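Local atomic coordinates of aldo-keto reductase family 1, member B4 (Aldose reductase) (Schistosoma japonicum, PDB entry 4HBK), a protein that probably reduces aldehyde substrates such as the open-chain form of glucose to alcohols with NADPH, as an aldose reductase of the aldo/keto reductase family. Residues 195-204 against 227-236. Sequence-based numbering, arbitrary orientation.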
loop_
_atom_site.group_PDB
_atom_site.type_symbol
_atom_site.label_atom_id
_atom_site.label_comp_id
_atom_site.label_asym_id
_atom_site.label_seq_id
_atom_site.Cartn_x
_atom_site.Cartn_y
_atom_site.Cartn_z
ATOM N N PHE A 195 1.335 -10.446 1.839
ATOM C CA PHE A 195 1.451 -11.858 1.494
ATOM C C PHE A 195 2.919 -12.224 1.505
ATOM O O PHE A 195 3.752 -11.389 1.188
ATOM C CB PHE A 195 0.864 -12.141 0.106
ATOM C CG PHE A 195 -0.620 -12.362 0.104
ATOM C CD1 PHE A 195 -1.475 -11.413 0.632
ATOM C CD2 PHE A 195 -1.158 -13.511 -0.442
ATOM C CE1 PHE A 195 -2.832 -11.606 0.628
ATOM C CE2 PHE A 195 -2.531 -13.718 -0.444
ATOM C CZ PHE A 195 -3.365 -12.763 0.093
ATOM N N ASN A 196 3.250 -13.459 1.871
ATOM C CA ASN A 196 4.650 -13.892 1.820
ATOM C C ASN A 196 4.950 -14.621 0.509
ATOM O O ASN A 196 4.051 -14.796 -0.320
ATOM C CB ASN A 196 5.039 -14.726 3.056
ATOM C CG ASN A 196 4.309 -16.068 3.132
ATOM O OD1 ASN A 196 3.889 -16.641 2.119
ATOM N ND2 ASN A 196 4.180 -16.580 4.340
ATOM N N LYS A 197 6.201 -15.038 0.320
ATOM C CA LYS A 197 6.620 -15.643 -0.948
ATOM C C LYS A 197 5.759 -16.850 -1.306
ATOM O O LYS A 197 5.219 -16.933 -2.413
ATOM C CB LYS A 197 8.095 -16.050 -0.901
ATOM C CG LYS A 197 8.550 -16.851 -2.125
ATOM C CD LYS A 197 10.045 -17.168 -2.058
ATOM C CE LYS A 197 10.472 -18.120 -3.184
ATOM N NZ LYS A 197 11.911 -18.510 -3.076
ATOM N N ARG A 198 5.650 -17.772 -0.353
ATOM C CA ARG A 198 4.861 -18.999 -0.472
ATOM C C ARG A 198 3.457 -18.679 -0.969
ATOM O O ARG A 198 2.957 -19.299 -1.904
ATOM C CB ARG A 198 4.755 -19.653 0.914
ATOM C CG ARG A 198 4.644 -21.168 0.956
ATOM C CD ARG A 198 4.000 -21.638 2.280
ATOM N NE ARG A 198 2.555 -21.378 2.258
ATOM C CZ ARG A 198 1.891 -20.588 3.106
ATOM N NH1 ARG A 198 2.520 -19.960 4.099
ATOM N NH2 ARG A 198 0.580 -20.427 2.959
ATOM N N GLN A 199 2.832 -17.697 -0.329
ATOM C CA GLN A 199 1.449 -17.341 -0.616
ATOM C C GLN A 199 1.310 -16.707 -1.996
ATOM O O GLN A 199 0.350 -16.965 -2.715
ATOM C CB GLN A 199 0.912 -16.416 0.478
ATOM C CG GLN A 199 0.772 -17.108 1.826
ATOM C CD GLN A 199 0.540 -16.129 2.954
ATOM O OE1 GLN A 199 1.067 -15.015 2.938
ATOM N NE2 GLN A 199 -0.248 -16.534 3.945
ATOM N N ILE A 200 2.276 -15.882 -2.372
ATOM C CA ILE A 200 2.292 -15.310 -3.716
ATOM C C ILE A 200 2.485 -16.410 -4.778
ATOM O O ILE A 200 1.775 -16.450 -5.779
ATOM C CB ILE A 200 3.391 -14.240 -3.848
ATOM C CG1 ILE A 200 3.145 -13.110 -2.846
ATOM C CG2 ILE A 200 3.475 -13.732 -5.303
ATOM C CD1 ILE A 200 4.309 -12.129 -2.694
ATOM N N GLN A 201 3.445 -17.303 -4.545
ATOM C CA GLN A 201 3.662 -18.441 -5.432
ATOM C C GLN A 201 2.338 -19.126 -5.729
ATOM O O GLN A 201 1.992 -19.344 -6.883
ATOM C CB GLN A 201 4.650 -19.440 -4.820
ATOM C CG GLN A 201 6.121 -19.025 -4.963
ATOM C CD GLN A 201 7.078 -19.920 -4.169
ATOM O OE1 GLN A 201 6.783 -20.325 -3.045
ATOM N NE2 GLN A 201 8.228 -20.226 -4.756
ATOM N N ASN A 202 1.586 -19.440 -4.681
ATOM C CA ASN A 202 0.312 -20.127 -4.832
ATOM C C ASN A 202 -0.696 -19.340 -5.661
ATOM O O ASN A 202 -1.402 -19.914 -6.487
ATOM C CB ASN A 202 -0.298 -20.448 -3.469
ATOM C CG ASN A 202 -1.668 -21.084 -3.589
ATOM O OD1 ASN A 202 -1.791 -22.222 -4.039
ATOM N ND2 ASN A 202 -2.707 -20.356 -3.187
ATOM N N ILE A 203 -0.785 -18.034 -5.425
ATOM C CA ILE A 203 -1.669 -17.186 -6.222
ATOM C C ILE A 203 -1.270 -17.262 -7.701
ATOM O O ILE A 203 -2.122 -17.414 -8.581
ATOM C CB ILE A 203 -1.625 -15.706 -5.760
ATOM C CG1 ILE A 203 -2.424 -15.505 -4.468
ATOM C CG2 ILE A 203 -2.155 -14.789 -6.855
ATOM C CD1 ILE A 203 -3.907 -15.541 -4.676
ATOM N N LEU A 204 0.030 -17.161 -7.967
ATOM C CA LEU A 204 0.527 -17.154 -9.346
ATOM C C LEU A 204 0.339 -18.501 -10.034
ATOM O O LEU A 204 0.192 -18.572 -11.256
ATOM C CB LEU A 204 2.011 -16.775 -9.394
ATOM C CG LEU A 204 2.382 -15.308 -9.203
ATOM C CD1 LEU A 204 3.870 -15.202 -8.950
ATOM C CD2 LEU A 204 1.983 -14.521 -10.440
ATOM N N LEU A 227 12.053 -10.914 -0.027
ATOM C CA LEU A 227 10.702 -10.870 -0.550
ATOM C C LEU A 227 10.613 -9.901 -1.721
ATOM O O LEU A 227 9.985 -10.199 -2.734
ATOM C CB LEU A 227 9.725 -10.455 0.548
ATOM C CG LEU A 227 8.266 -10.420 0.099
ATOM C CD1 LEU A 227 7.905 -11.751 -0.567
ATOM C CD2 LEU A 227 7.333 -10.098 1.279
ATOM N N VAL A 228 11.237 -8.736 -1.586
ATOM C CA VAL A 228 11.190 -7.746 -2.654
ATOM C C VAL A 228 11.845 -8.296 -3.912
ATOM O O VAL A 228 11.327 -8.143 -5.022
ATOM C CB VAL A 228 11.901 -6.443 -2.275
ATOM C CG1 VAL A 228 12.130 -5.611 -3.528
ATOM C CG2 VAL A 228 11.082 -5.655 -1.228
ATOM N N GLU A 229 12.990 -8.945 -3.741
ATOM C CA GLU A 229 13.687 -9.502 -4.892
ATOM C C GLU A 229 12.834 -10.584 -5.542
ATOM O O GLU A 229 12.717 -10.640 -6.767
ATOM C CB GLU A 229 15.058 -10.043 -4.491
ATOM C CG GLU A 229 16.068 -8.944 -4.187
ATOM C CD GLU A 229 17.457 -9.494 -3.897
ATOM O OE1 GLU A 229 18.431 -8.719 -3.987
ATOM O OE2 GLU A 229 17.579 -10.701 -3.581
ATOM N N TYR A 230 12.231 -11.435 -4.718
ATOM C CA TYR A 230 11.344 -12.455 -5.240
ATOM C C TYR A 230 10.191 -11.853 -6.037
ATOM O O TYR A 230 9.951 -12.237 -7.178
ATOM C CB TYR A 230 10.762 -13.328 -4.140
ATOM C CG TYR A 230 9.572 -14.102 -4.668
ATOM C CD1 TYR A 230 9.747 -15.204 -5.515
ATOM C CD2 TYR A 230 8.277 -13.701 -4.368
ATOM C CE1 TYR A 230 8.658 -15.896 -6.016
ATOM C CE2 TYR A 230 7.181 -14.384 -4.868
ATOM C CZ TYR A 230 7.374 -15.478 -5.685
ATOM O OH TYR A 230 6.274 -16.144 -6.178
ATOM N N ALA A 231 9.467 -10.916 -5.436
ATOM C CA ALA A 231 8.312 -10.345 -6.117
ATOM C C ALA A 231 8.682 -9.701 -7.464
ATOM O O ALA A 231 8.001 -9.916 -8.469
ATOM C CB ALA A 231 7.557 -9.362 -5.210
ATOM N N GLN A 232 9.754 -8.917 -7.487
ATOM C CA GLN A 232 10.199 -8.297 -8.734
ATOM C C GLN A 232 10.632 -9.362 -9.747
ATOM O O GLN A 232 10.392 -9.212 -10.938
ATOM C CB GLN A 232 11.308 -7.265 -8.470
ATOM C CG GLN A 232 10.817 -6.081 -7.624
ATOM C CD GLN A 232 11.920 -5.119 -7.194
ATOM O OE1 GLN A 232 13.103 -5.477 -7.137
ATOM N NE2 GLN A 232 11.527 -3.880 -6.887
ATOM N N SER A 233 11.242 -10.448 -9.270
ATOM C CA SER A 233 11.680 -11.513 -10.169
ATOM C C SER A 233 10.508 -12.137 -10.931
ATOM O O SER A 233 10.668 -12.543 -12.071
ATOM C CB SER A 233 12.495 -12.584 -9.425
ATOM O OG SER A 233 11.666 -13.529 -8.770
ATOM N N VAL A 234 9.329 -12.202 -10.316
ATOM C CA VAL A 234 8.158 -12.731 -11.018
ATOM C C VAL A 234 7.300 -11.626 -11.635
ATOM O O VAL A 234 6.174 -11.865 -12.056
ATOM C CB VAL A 234 7.300 -13.654 -10.133
ATOM C CG1 VAL A 234 8.081 -14.908 -9.785
ATOM C CG2 VAL A 234 6.850 -12.925 -8.871
ATOM N N GLY A 235 7.845 -10.413 -11.694
ATOM C CA GLY A 235 7.217 -9.354 -12.462
ATOM C C GLY A 235 6.221 -8.476 -11.724
ATOM O O GLY A 235 5.598 -7.600 -12.333
ATOM N N LEU A 236 6.056 -8.691 -10.420
ATOM C CA LEU A 236 5.203 -7.797 -9.638
ATOM C C LEU A 236 5.933 -6.486 -9.418
ATOM O O LEU A 236 7.159 -6.466 -9.354
ATOM C CB LEU A 236 4.910 -8.384 -8.266
ATOM C CG LEU A 236 4.249 -9.751 -8.173
ATOM C CD1 LEU A 236 3.349 -9.781 -6.949
ATOM C CD2 LEU A 236 3.468 -10.054 -9.439
#
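Y230 reaches across from helix 227-233 as a knob into the hole formed by K197, I200, Q201 and L204. K197 CG lies over one face, 3.7 Å from the Y230 ring centroid and 3° off the normal, a CH-pi contact. With CG anti to the backbone N (chi1 173°), the extended chain of K197 carries CD and CE outward over the CD1/CE1 rim, CE 3.8 Å from Y230 CD1. V234 CG2 lies 4.1 Å above the opposite face, offset toward the rim, while I200 meets the edge, its CG2 3.8 Å from Y230 CE2. The phenol oxygen approaches Q201 tightly, OH to CG at 3.1 Å, and L204 CD1 bridges from this OH to V234 CG2. Q201 N, 3.5 Å from Y230 OH, is too poorly angled for a hydrogen bond. Deeper, L227 CD1 packs on I200 CD1 at 4.2 Å, next to L214 and I216 of strand 213-217. The axes of 197-204 and 227-233 approach to 10.8 Å, their N-to-C directions 12° apart, as expected of successive outer helices of a TIM barrel, here joined through that strand. With both ring faces and one edge bordered by aliphatic carbon, cohesion probably rests mainly on dispersion and CH-pi contact.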